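Long-range contacts in DUF4348 domain-containing protein (Bacteroides fragilis, PDB 3SBU), which is of unknown function but has an NTF2-like (cystatin-like) fold and belongs to the DUF4348 family: residues Pro64-Gly68 against Ala140-Arg144; Ile146-Glu150 against Asp221-Ser225; Glu152-Phe157 against Ser249-Leu253. All blocks are in the same frame, centred on the assembly; numbering follows the deposited sequence.

Contact 1. Residues Pro64-Gly68 against Ala140-Arg144; sequences PYYNG and AINLR
Tyr66 uses both of its backbone polar groups on the strand beside it, its N donating to Ile141 O at 2.9 Å and its O accepting from Leu143 N, also at 2.9 Å. Pro64 can offer no N-H, but its O accepts a hydrogen bond from Ile141 N at 3.2 Å. These three bonds zip strand 65-67 and the end of strand 136-143 together in parallel, their N-to-C directions only 6° apart. A weak fourth bond from Gly68 N to Leu143 O, 3.1 Å, ends the pairing where the positive phi of Gly68 (73°), easy for glycine, turns the chain. The carbonyls of Pro64, Ile141 and Tyr66 each also receive a CA-H from across the pair. On the face of Tyr65, Ile141 and Leu143, the tyrosine swings its ring over the neighbouring strand with CG anti to the backbone N (chi1 -158°); its CE2 meets Ile141 CG2 at 3.5 Å. Leu143 CD1 approaches the same ring near the hydroxyl. On the other face Asn142 is buried, and ND2 is satisfied by a glycerol and, weakly, by Tyr128 OH. Strand 70-71 flanks 65-67 antiparallel, while strand 128-131 lies along the other side of 136-143, within a mixed six-stranded sheet.

Contact 2. Residues Ile146-Glu150 against Asp221-Ser225; sequences IEENE and DDNAS
Asn149 reaches Asp222 with a single amide nitrogen, which serves two acceptors of that residue. Its ND2 gives a fairly straight bond of 2.8 Å to Asp222 OD2, N-H...O angle 160°, and a weak, more bent one of the same length to Asp222 O. The carboxylate oxygen is met on its anti side, somewhat out of plane, whereas it lies close to the plane of the amide. A chi1 near +60° in both (55° for Asn149, 59° for Asp222) tucks CG over the main chain and lets amide and carboxylate meet, each side chain passing the other heading the opposite way. An asparagine suits the place because its other end, OD1, accepts from Asn151 N, fixing which way round the amide sits. Asp222 and Asn223 are the central residues of a type I beta turn from Asp221 to Ala224, closed by Ala224 N to Asp221 O at 3.1 Å. Asp221 OD1 adds an Asx turn by accepting from Asn223 N at 2.8 Å. Asn223 brings OD1 to 3.3 Å from Asn149 ND2, at too poor an angle for a hydrogen bond. Glu147 lays its CB 3.9 Å from Asp222 OD1, then bends at chi2, leaving the two acidic ends apart at this largely exposed surface.

Contact 3. Residues Glu152-Phe157 against Ser249-Leu253; sequences EDFVEF and SGWEL
Two hydrogen bonds join Trp251 to Glu152, and they run in a complementary fashion: the tryptophan backbone gives to the glutamate side chain, and the indole gives to the glutamate backbone. Trp251 N donates to Glu152 OE1 at 2.9 Å, while Trp251 NE1 reaches Glu152 O, also at 2.9 Å, from above the carbonyl plane. The extended Glu152 chain, with CG anti to the backbone N (chi1 -167°), carries OE1 across to Trp251 N. Its OE2 forms a salt bridge with Arg171, which also binds Trp251 O, so one arginine braces both partners. Gly250 lets the carboxylate come close, with OE1 3.5 Å from its CA.

The segment 152-157 opens helix 154-163, and Asp153 is its N-cap, OD2 accepting from Glu156 N at 2.9 Å. The first turn of that helix presents Phe154 and Phe157 to Trp251 as an aromatic cluster.

Phe154 makes a T-shaped pair, its edge directed at the indole face, with the planes 83° apart and CD1 3.9 Å from Trp251 CD2. Phe157 instead offers its face to an aliphatic carbon: Trp251 CB sits 3.4 Å from the ring centroid, almost on the normal, a CH-pi contact. Its ring lies obliquely beside the indole; the largely buried site suits a big, flat apolar residue whose one N-H is bonded. Phe244 of strand 240-245 meets Phe154 edge-to-face.

Overall arrangement
Contact 1 closes first along the chain, and its second segment leads straight towards contact 2: after strand 136-143 the chain leaves the mixed sheet, runs through the loop at 146-150 and reaches 152-157, at the start of helix 154-163. The centres of contacts 1 and 2 are 21 Å apart, those of contacts 1 and 3 27 Å. Contacts 2 and 3 are only 10 Å apart; they touch, and their segments alternate in the sequence. There strands 226-230 and 252-253 belong to the second, antiparallel sheet. Contacts 2 and 3 thus hold the segment that leads from the mixed sheet into helix 154-163 against parts of the chain in or next to the antiparallel sheet.

Contact 1. Residues Pro64-Gly68 against Ala140-Arg144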
ATOM      1  N   PRO A  64     -39.490  15.679 -11.708  1.00 76.53           N
ATOM      2  CA  PRO A  64     -39.057  16.019 -13.077  1.00 75.49           C
ATOM      3  C   PRO A  64     -37.827  15.193 -13.473  1.00 76.88           C
ATOM      4  O   PRO A  64     -36.843  15.175 -12.737  1.00 73.43           O
ATOM      5  CB  PRO A  64     -38.723  17.517 -12.993  1.00 76.52           C
ATOM      6  CG  PRO A  64     -39.312  17.992 -11.712  1.00 82.44           C
ATOM      7  CD  PRO A  64     -39.344  16.825 -10.792  1.00 78.16           C
ATOM      8  N   TYR A  65     -37.941  14.418 -14.565  1.00 74.42           N
ATOM      9  CA  TYR A  65     -36.899  13.559 -15.135  1.00 72.13           C
ATOM     10  C   TYR A  65     -36.617  14.032 -16.572  1.00 75.36           C
ATOM     11  O   TYR A  65     -37.526  14.016 -17.407  1.00 77.16           O
ATOM     12  CB  TYR A  65     -37.369  12.083 -15.108  1.00 75.67           C
ATOM     13  CG  TYR A  65     -36.259  11.052 -15.160  1.00 75.52           C
ATOM     14  CD1 TYR A  65     -35.687  10.674 -16.372  1.00 76.19           C
ATOM     15  CD2 TYR A  65     -35.820  10.411 -14.003  1.00 75.29           C
ATOM     16  CE1 TYR A  65     -34.675   9.712 -16.427  1.00 76.19           C
ATOM     17  CE2 TYR A  65     -34.824   9.435 -14.047  1.00 74.33           C
ATOM     18  CZ  TYR A  65     -34.234   9.106 -15.258  1.00 81.45           C
ATOM     19  OH  TYR A  65     -33.235   8.156 -15.297  1.00 78.61           O
ATOM     20  N   TYR A  66     -35.395  14.459 -16.871  1.00 68.14           N
ATOM     21  CA  TYR A  66     -35.143  14.952 -18.216  1.00 66.58           C
ATOM     22  C   TYR A  66     -34.213  14.014 -18.978  1.00 66.24           C
ATOM     23  O   TYR A  66     -33.111  13.727 -18.518  1.00 63.14           O
ATOM     24  CB  TYR A  66     -34.586  16.388 -18.169  1.00 66.64           C
ATOM     25  CG  TYR A  66     -35.479  17.360 -17.429  1.00 70.83           C
ATOM     26  CD1 TYR A  66     -36.510  18.028 -18.084  1.00 75.74           C
ATOM     27  CD2 TYR A  66     -35.293  17.610 -16.070  1.00 71.38           C
ATOM     28  CE1 TYR A  66     -37.345  18.916 -17.397  1.00 78.68           C
ATOM     29  CE2 TYR A  66     -36.114  18.496 -15.377  1.00 74.05           C
ATOM     30  CZ  TYR A  66     -37.136  19.150 -16.043  1.00 84.11           C
ATOM     31  OH  TYR A  66     -37.942  20.015 -15.348  1.00 85.86           O
ATOM     32  N   ASN A  67     -34.721  13.450 -20.089  1.00 62.60           N
ATOM     33  CA  ASN A  67     -33.968  12.602 -21.009  1.00 60.87           C
ATOM     34  C   ASN A  67     -33.462  13.527 -22.089  1.00 64.41           C
ATOM     35  O   ASN A  67     -33.999  13.574 -23.189  1.00 63.92           O
ATOM     36  CB  ASN A  67     -34.825  11.448 -21.551  1.00 60.45           C
ATOM     37  CG  ASN A  67     -35.159  10.439 -20.488  1.00 80.30           C
ATOM     38  OD1 ASN A  67     -34.279   9.768 -19.940  1.00 72.00           O
ATOM     39  ND2 ASN A  67     -36.438  10.332 -20.146  1.00 76.38           N
ATOM     40  N   GLY A  68     -32.449  14.309 -21.740  1.00 62.04           N
ATOM     41  CA  GLY A  68     -31.965  15.349 -22.633  1.00 62.79           C
ATOM     42  C   GLY A  68     -33.007  16.459 -22.629  1.00 72.19           C
ATOM     43  O   GLY A  68     -33.474  16.863 -21.556  1.00 72.92           O
ATOM     44  N   ALA A 140     -34.725  16.786  -9.119  1.00 68.88           N
ATOM     45  CA  ALA A 140     -34.747  16.374 -10.525  1.00 68.40           C
ATOM     46  C   ALA A 140     -33.626  15.398 -10.845  1.00 69.24           C
ATOM     47  O   ALA A 140     -32.627  15.325 -10.123  1.00 68.23           O
ATOM     48  CB  ALA A 140     -34.617  17.601 -11.439  1.00 68.56           C
ATOM     49  N   ILE A 141     -33.784  14.675 -11.938  1.00 63.91           N
ATOM     50  CA  ILE A 141     -32.771  13.775 -12.479  1.00 60.94           C
ATOM     51  C   ILE A 141     -32.664  14.115 -13.944  1.00 61.64           C
ATOM     52  O   ILE A 141     -33.693  14.269 -14.586  1.00 62.77           O
ATOM     53  CB  ILE A 141     -33.058  12.252 -12.245  1.00 65.15           C
ATOM     54  CG1 ILE A 141     -33.045  11.896 -10.739  1.00 65.86           C
ATOM     55  CG2 ILE A 141     -32.041  11.366 -13.015  1.00 63.62           C
ATOM     56  CD1 ILE A 141     -33.592  10.503 -10.409  1.00 68.39           C
ATOM     57  N   ASN A 142     -31.457  14.265 -14.481  1.00 55.40           N
ATOM     58  CA  ASN A 142     -31.364  14.470 -15.934  1.00 55.14           C
ATOM     59  C   ASN A 142     -30.277  13.567 -16.512  1.00 54.59           C
ATOM     60  O   ASN A 142     -29.442  13.062 -15.773  1.00 51.22           O
ATOM     61  CB  ASN A 142     -31.176  15.953 -16.331  1.00 57.03           C
ATOM     62  CG  ASN A 142     -29.830  16.596 -16.049  1.00 68.90           C
ATOM     63  OD1 ASN A 142     -28.821  15.954 -15.762  1.00 62.08           O
ATOM     64  ND2 ASN A 142     -29.785  17.905 -16.154  1.00 64.27           N
ATOM     65  N   LEU A 143     -30.333  13.328 -17.812  1.00 53.31           N
ATOM     66  CA  LEU A 143     -29.341  12.557 -18.561  1.00 52.83           C
ATOM     67  C   LEU A 143     -28.858  13.395 -19.686  1.00 55.18           C
ATOM     68  O   LEU A 143     -29.652  13.935 -20.459  1.00 54.26           O
ATOM     69  CB  LEU A 143     -29.861  11.217 -19.101  1.00 54.84           C
ATOM     70  CG  LEU A 143     -29.795  10.081 -18.125  1.00 61.35           C
ATOM     71  CD1 LEU A 143     -31.111   9.952 -17.387  1.00 65.04           C
ATOM     72  CD2 LEU A 143     -29.481   8.803 -18.820  1.00 63.82           C
ATOM     73  N   ARG A 144     -27.548  13.530 -19.761  1.00 50.30           N
ATOM     74  CA  ARG A 144     -26.905  14.348 -20.770  1.00 48.77           C
ATOM     75  C   ARG A 144     -25.699  13.629 -21.342  1.00 48.76           C
ATOM     76  O   ARG A 144     -25.040  12.843 -20.649  1.00 46.19           O
ATOM     77  CB  ARG A 144     -26.481  15.692 -20.132  1.00 49.27           C
ATOM     78  CG  ARG A 144     -27.618  16.711 -20.015  1.00 55.15           C
ATOM     79  CD  ARG A 144     -27.126  17.870 -19.182  1.00 71.78           C
ATOM     80  NE  ARG A 144     -28.186  18.825 -18.858  1.00 83.39           N
ATOM     81  CZ  ARG A 144     -28.022  19.875 -18.061  1.00 93.26           C
ATOM     82  NH1 ARG A 144     -26.847  20.105 -17.491  1.00 74.10           N
ATOM     83  NH2 ARG A 144     -29.035  20.694 -17.817  1.00 87.41           N
TER

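Contact 2. Residues Ile146-Glu150 against Asp221-Ser225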
ATOM      1  N   ILE A 146     -21.766  13.232 -22.488  1.00 49.63           N
ATOM      2  CA  ILE A 146     -20.533  13.849 -21.980  1.00 48.96           C
ATOM      3  C   ILE A 146     -20.095  14.914 -22.999  1.00 55.15           C
ATOM      4  O   ILE A 146     -20.206  14.696 -24.208  1.00 53.62           O
ATOM      5  CB  ILE A 146     -19.376  12.841 -21.672  1.00 50.90           C
ATOM      6  CG1 ILE A 146     -18.952  12.046 -22.954  1.00 52.91           C
ATOM      7  CG2 ILE A 146     -19.698  11.932 -20.474  1.00 50.13           C
ATOM      8  CD1 ILE A 146     -17.582  11.167 -22.874  1.00 57.14           C
ATOM      9  N   GLU A 147     -19.597  16.056 -22.519  1.00 57.06           N
ATOM     10  CA  GLU A 147     -19.110  17.083 -23.445  1.00 59.74           C
ATOM     11  C   GLU A 147     -17.721  16.704 -24.003  1.00 62.93           C
ATOM     12  O   GLU A 147     -16.869  16.166 -23.296  1.00 61.16           O
ATOM     13  CB  GLU A 147     -19.104  18.482 -22.805  1.00 61.63           C
ATOM     14  CG  GLU A 147     -19.539  19.564 -23.795  1.00 78.99           C
ATOM     15  CD  GLU A 147     -20.836  19.346 -24.567  1.00 95.31           C
ATOM     16  OE1 GLU A 147     -21.894  19.155 -23.920  1.00 75.97           O
ATOM     17  OE2 GLU A 147     -20.794  19.381 -25.820  1.00 82.66           O
ATOM     18  N   GLU A 148     -17.533  16.926 -25.280  1.00 60.75           N
ATOM     19  CA  GLU A 148     -16.273  16.582 -25.917  1.00 60.70           C
ATOM     20  C   GLU A 148     -15.699  17.784 -26.678  1.00 66.13           C
ATOM     21  O   GLU A 148     -16.430  18.722 -26.995  1.00 67.73           O
ATOM     22  CB  GLU A 148     -16.458  15.354 -26.830  1.00 62.28           C
ATOM     23  CG  GLU A 148     -16.274  14.074 -26.026  1.00 70.62           C
ATOM     24  CD  GLU A 148     -16.500  12.724 -26.675  1.00 84.81           C
ATOM     25  OE1 GLU A 148     -17.023  12.672 -27.810  1.00 66.57           O
ATOM     26  OE2 GLU A 148     -16.167  11.706 -26.027  1.00 82.58           O
ATOM     27  N   ASN A 149     -14.386  17.761 -26.937  1.00 62.02           N
ATOM     28  CA  ASN A 149     -13.672  18.808 -27.670  1.00 62.71           C
ATOM     29  C   ASN A 149     -12.618  18.159 -28.601  1.00 66.57           C
ATOM     30  O   ASN A 149     -12.661  16.946 -28.841  1.00 65.83           O
ATOM     31  CB  ASN A 149     -13.059  19.860 -26.696  1.00 61.75           C
ATOM     32  CG  ASN A 149     -12.163  19.287 -25.629  1.00 88.54           C
ATOM     33  OD1 ASN A 149     -11.071  18.799 -25.894  1.00 81.68           O
ATOM     34  ND2 ASN A 149     -12.592  19.349 -24.388  1.00 87.77           N
ATOM     35  N   GLU A 150     -11.697  18.975 -29.140  1.00 63.98           N
ATOM     36  CA  GLU A 150     -10.642  18.574 -30.080  1.00 64.54           C
ATOM     37  C   GLU A 150      -9.562  17.678 -29.416  1.00 64.54           C
ATOM     38  O   GLU A 150      -8.975  16.830 -30.086  1.00 64.94           O
ATOM     39  CB  GLU A 150      -9.996  19.822 -30.746  1.00 68.14           C
ATOM     40  CG  GLU A 150      -9.569  20.953 -29.803  1.00 81.88           C
ATOM     41  CD  GLU A 150     -10.645  21.865 -29.224  1.00106.37           C
ATOM     42  OE1 GLU A 150     -11.732  21.989 -29.838  1.00108.11           O
ATOM     43  OE2 GLU A 150     -10.392  22.467 -28.155  1.00 91.65           O
ATOM     44  N   ASP A 221     -14.450  21.547 -16.146  1.00 46.76           N
ATOM     45  CA  ASP A 221     -14.301  22.108 -17.495  1.00 46.48           C
ATOM     46  C   ASP A 221     -13.690  21.043 -18.397  1.00 50.05           C
ATOM     47  O   ASP A 221     -12.651  20.487 -18.052  1.00 47.25           O
ATOM     48  CB  ASP A 221     -13.446  23.385 -17.403  1.00 48.89           C
ATOM     49  CG  ASP A 221     -12.922  24.031 -18.686  1.00 70.27           C
ATOM     50  OD1 ASP A 221     -13.355  23.618 -19.789  1.00 70.50           O
ATOM     51  OD2 ASP A 221     -12.056  24.942 -18.583  1.00 83.72           O
ATOM     52  N   ASP A 222     -14.313  20.745 -19.568  1.00 48.69           N
ATOM     53  CA  ASP A 222     -13.751  19.685 -20.418  1.00 48.65           C
ATOM     54  C   ASP A 222     -12.494  20.154 -21.150  1.00 49.24           C
ATOM     55  O   ASP A 222     -11.781  19.319 -21.672  1.00 51.02           O
ATOM     56  CB  ASP A 222     -14.780  19.055 -21.382  1.00 53.54           C
ATOM     57  CG  ASP A 222     -15.408  20.040 -22.328  1.00 71.05           C
ATOM     58  OD1 ASP A 222     -16.208  20.889 -21.857  1.00 75.98           O
ATOM     59  OD2 ASP A 222     -15.146  19.935 -23.543  1.00 76.14           O
ATOM     60  N   ASN A 223     -12.142  21.437 -21.083  1.00 44.43           N
ATOM     61  CA  ASN A 223     -10.867  21.889 -21.639  1.00 43.79           C
ATOM     62  C   ASN A 223      -9.732  21.866 -20.572  1.00 42.32           C
ATOM     63  O   ASN A 223      -8.568  22.060 -20.923  1.00 40.23           O
ATOM     64  CB  ASN A 223     -11.009  23.283 -22.239  1.00 50.05           C
ATOM     65  CG  ASN A 223     -12.038  23.337 -23.339  1.00 88.26           C
ATOM     66  OD1 ASN A 223     -12.007  22.545 -24.303  1.00 81.74           O
ATOM     67  ND2 ASN A 223     -13.007  24.237 -23.177  1.00 82.28           N
ATOM     68  N   ALA A 224     -10.066  21.634 -19.283  1.00 37.63           N
ATOM     69  CA  ALA A 224      -9.056  21.586 -18.185  1.00 36.44           C
ATOM     70  C   ALA A 224      -7.914  20.615 -18.549  1.00 37.60           C
ATOM     71  O   ALA A 224      -8.194  19.528 -19.035  1.00 35.43           O
ATOM     72  CB  ALA A 224      -9.721  21.144 -16.882  1.00 35.66           C
ATOM     73  N   SER A 225      -6.655  21.005 -18.353  1.00 33.82           N
ATOM     74  CA  SER A 225      -5.505  20.151 -18.678  1.00 32.47           C
ATOM     75  C   SER A 225      -5.090  19.235 -17.493  1.00 37.74           C
ATOM     76  O   SER A 225      -4.178  18.422 -17.634  1.00 38.50           O
ATOM     77  CB  SER A 225      -4.327  20.993 -19.165  1.00 33.44           C
ATOM     78  OG  SER A 225      -3.832  21.809 -18.125  1.00 43.14           O
TER

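Contact 3. Residues Glu152-Phe157 against Ser249-Leu253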
ATOM      1  N   GLU A 152      -8.028  14.852 -26.398  1.00 48.34           N
ATOM      2  CA  GLU A 152      -8.454  13.558 -25.856  1.00 45.71           C
ATOM      3  C   GLU A 152      -9.419  13.764 -24.668  1.00 46.13           C
ATOM      4  O   GLU A 152      -9.138  14.562 -23.789  1.00 44.30           O
ATOM      5  CB  GLU A 152      -7.235  12.741 -25.429  1.00 46.38           C
ATOM      6  CG  GLU A 152      -7.506  11.277 -25.136  1.00 48.82           C
ATOM      7  CD  GLU A 152      -6.239  10.538 -24.748  1.00 58.41           C
ATOM      8  OE1 GLU A 152      -5.769  10.726 -23.605  1.00 51.94           O
ATOM      9  OE2 GLU A 152      -5.679   9.820 -25.605  1.00 55.62           O
ATOM     10  N   ASP A 153     -10.571  13.093 -24.691  1.00 42.62           N
ATOM     11  CA  ASP A 153     -11.581  13.194 -23.634  1.00 42.16           C
ATOM     12  C   ASP A 153     -11.107  12.418 -22.404  1.00 42.14           C
ATOM     13  O   ASP A 153     -10.702  11.262 -22.568  1.00 40.49           O
ATOM     14  CB  ASP A 153     -12.933  12.653 -24.151  1.00 45.44           C
ATOM     15  CG  ASP A 153     -14.018  12.601 -23.080  1.00 56.72           C
ATOM     16  OD1 ASP A 153     -14.509  13.677 -22.672  1.00 57.74           O
ATOM     17  OD2 ASP A 153     -14.362  11.496 -22.652  1.00 61.98           O
ATOM     18  N   PHE A 154     -11.186  13.028 -21.176  1.00 39.04           N
ATOM     19  CA  PHE A 154     -10.718  12.361 -19.950  1.00 37.41           C
ATOM     20  C   PHE A 154     -11.482  11.050 -19.689  1.00 40.29           C
ATOM     21  O   PHE A 154     -10.857  10.031 -19.416  1.00 39.48           O
ATOM     22  CB  PHE A 154     -10.762  13.259 -18.674  1.00 38.15           C
ATOM     23  CG  PHE A 154     -10.311  12.469 -17.442  1.00 38.49           C
ATOM     24  CD1 PHE A 154      -8.954  12.208 -17.212  1.00 40.04           C
ATOM     25  CD2 PHE A 154     -11.241  11.908 -16.571  1.00 39.88           C
ATOM     26  CE1 PHE A 154      -8.532  11.437 -16.116  1.00 40.40           C
ATOM     27  CE2 PHE A 154     -10.812  11.115 -15.472  1.00 42.81           C
ATOM     28  CZ  PHE A 154      -9.462  10.897 -15.250  1.00 40.14           C
ATOM     29  N   VAL A 155     -12.821  11.084 -19.824  1.00 39.32           N
ATOM     30  CA  VAL A 155     -13.734   9.976 -19.524  1.00 40.70           C
ATOM     31  C   VAL A 155     -13.423   8.766 -20.389  1.00 48.56           C
ATOM     32  O   VAL A 155     -13.314   7.640 -19.876  1.00 49.83           O
ATOM     33  CB  VAL A 155     -15.211  10.426 -19.665  1.00 44.93           C
ATOM     34  CG1 VAL A 155     -16.177   9.239 -19.541  1.00 45.72           C
ATOM     35  CG2 VAL A 155     -15.546  11.507 -18.631  1.00 43.79           C
ATOM     36  N   GLU A 156     -13.243   9.013 -21.690  1.00 45.51           N
ATOM     37  CA  GLU A 156     -12.969   7.957 -22.640  1.00 46.71           C
ATOM     38  C   GLU A 156     -11.575   7.444 -22.408  1.00 48.73           C
ATOM     39  O   GLU A 156     -11.398   6.237 -22.433  1.00 47.56           O
ATOM     40  CB  GLU A 156     -13.190   8.416 -24.090  1.00 49.16           C
ATOM     41  CG  GLU A 156     -14.618   8.921 -24.301  1.00 67.84           C
ATOM     42  CD  GLU A 156     -15.421   8.289 -25.422  1.00 95.32           C
ATOM     43  OE1 GLU A 156     -15.999   7.196 -25.208  1.00106.96           O
ATOM     44  OE2 GLU A 156     -15.518   8.920 -26.498  1.00 72.26           O
ATOM     45  N   PHE A 157     -10.592   8.322 -22.121  1.00 44.60           N
ATOM     46  CA  PHE A 157      -9.236   7.878 -21.801  1.00 42.74           C
ATOM     47  C   PHE A 157      -9.279   6.977 -20.539  1.00 44.16           C
ATOM     48  O   PHE A 157      -8.622   5.930 -20.506  1.00 44.22           O
ATOM     49  CB  PHE A 157      -8.296   9.094 -21.574  1.00 42.17           C
ATOM     50  CG  PHE A 157      -7.211   8.848 -20.543  1.00 41.35           C
ATOM     51  CD1 PHE A 157      -6.021   8.234 -20.906  1.00 43.20           C
ATOM     52  CD2 PHE A 157      -7.404   9.186 -19.200  1.00 39.72           C
ATOM     53  CE1 PHE A 157      -5.032   7.972 -19.959  1.00 42.92           C
ATOM     54  CE2 PHE A 157      -6.424   8.893 -18.242  1.00 40.83           C
ATOM     55  CZ  PHE A 157      -5.231   8.317 -18.636  1.00 39.79           C
ATOM     56  N   SER A 249       0.399  14.222 -26.399  1.00 56.84           N
ATOM     57  CA  SER A 249       0.227  12.786 -26.630  1.00 57.01           C
ATOM     58  C   SER A 249      -1.035  12.199 -25.941  1.00 59.26           C
ATOM     59  O   SER A 249      -1.379  11.038 -26.197  1.00 61.10           O
ATOM     60  CB  SER A 249       1.467  12.032 -26.152  1.00 59.56           C
ATOM     61  OG  SER A 249       1.940  12.529 -24.912  1.00 67.54           O
ATOM     62  N   GLY A 250      -1.702  12.986 -25.099  1.00 50.77           N
ATOM     63  CA  GLY A 250      -2.892  12.544 -24.378  1.00 47.82           C
ATOM     64  C   GLY A 250      -2.706  12.586 -22.873  1.00 45.68           C
ATOM     65  O   GLY A 250      -1.660  13.033 -22.387  1.00 42.57           O
ATOM     66  N   TRP A 251      -3.720  12.113 -22.128  1.00 40.10           N
ATOM     67  CA  TRP A 251      -3.721  12.091 -20.664  1.00 38.20           C
ATOM     68  C   TRP A 251      -2.702  11.152 -20.089  1.00 42.57           C
ATOM     69  O   TRP A 251      -2.448  10.093 -20.646  1.00 44.12           O
ATOM     70  CB  TRP A 251      -5.103  11.680 -20.128  1.00 36.24           C
ATOM     71  CG  TRP A 251      -6.156  12.701 -20.351  1.00 36.65           C
ATOM     72  CD1 TRP A 251      -7.060  12.739 -21.372  1.00 40.04           C
ATOM     73  CD2 TRP A 251      -6.372  13.878 -19.569  1.00 35.82           C
ATOM     74  NE1 TRP A 251      -7.849  13.852 -21.259  1.00 39.47           N
ATOM     75  CE2 TRP A 251      -7.429  14.590 -20.178  1.00 39.51           C
ATOM     76  CE3 TRP A 251      -5.786  14.392 -18.392  1.00 36.20           C
ATOM     77  CZ2 TRP A 251      -7.931  15.769 -19.645  1.00 37.00           C
ATOM     78  CZ3 TRP A 251      -6.252  15.596 -17.900  1.00 36.75           C
ATOM     79  CH2 TRP A 251      -7.313  16.267 -18.528  1.00 36.96           C
ATOM     80  N   GLU A 252      -2.138  11.523 -18.954  1.00 40.10           N
ATOM     81  CA  GLU A 252      -1.227  10.632 -18.263  1.00 40.95           C
ATOM     82  C   GLU A 252      -1.308  10.845 -16.775  1.00 42.77           C
ATOM     83  O   GLU A 252      -1.475  11.971 -16.302  1.00 42.35           O
ATOM     84  CB  GLU A 252       0.231  10.727 -18.759  1.00 43.52           C
ATOM     85  CG  GLU A 252       0.967  12.027 -18.481  1.00 55.26           C
ATOM     86  CD  GLU A 252       2.478  11.976 -18.614  1.00 72.77           C
ATOM     87  OE1 GLU A 252       3.009  11.025 -19.232  1.00 75.68           O
ATOM     88  OE2 GLU A 252       3.134  12.920 -18.121  1.00 70.37           O
ATOM     89  N   LEU A 253      -1.169   9.749 -16.042  1.00 38.14           N
ATOM     90  CA  LEU A 253      -1.113   9.779 -14.596  1.00 36.64           C
ATOM     91  C   LEU A 253       0.289  10.258 -14.203  1.00 40.19           C
ATOM     92  O   LEU A 253       1.266   9.727 -14.728  1.00 37.97           O
ATOM     93  CB  LEU A 253      -1.405   8.368 -14.043  1.00 36.15           C
ATOM     94  CG  LEU A 253      -1.276   8.236 -12.515  1.00 38.26           C
ATOM     95  CD1 LEU A 253      -2.414   8.977 -11.794  1.00 35.81           C
ATOM     96  CD2 LEU A 253      -1.209   6.771 -12.113  1.00 38.46           C
TER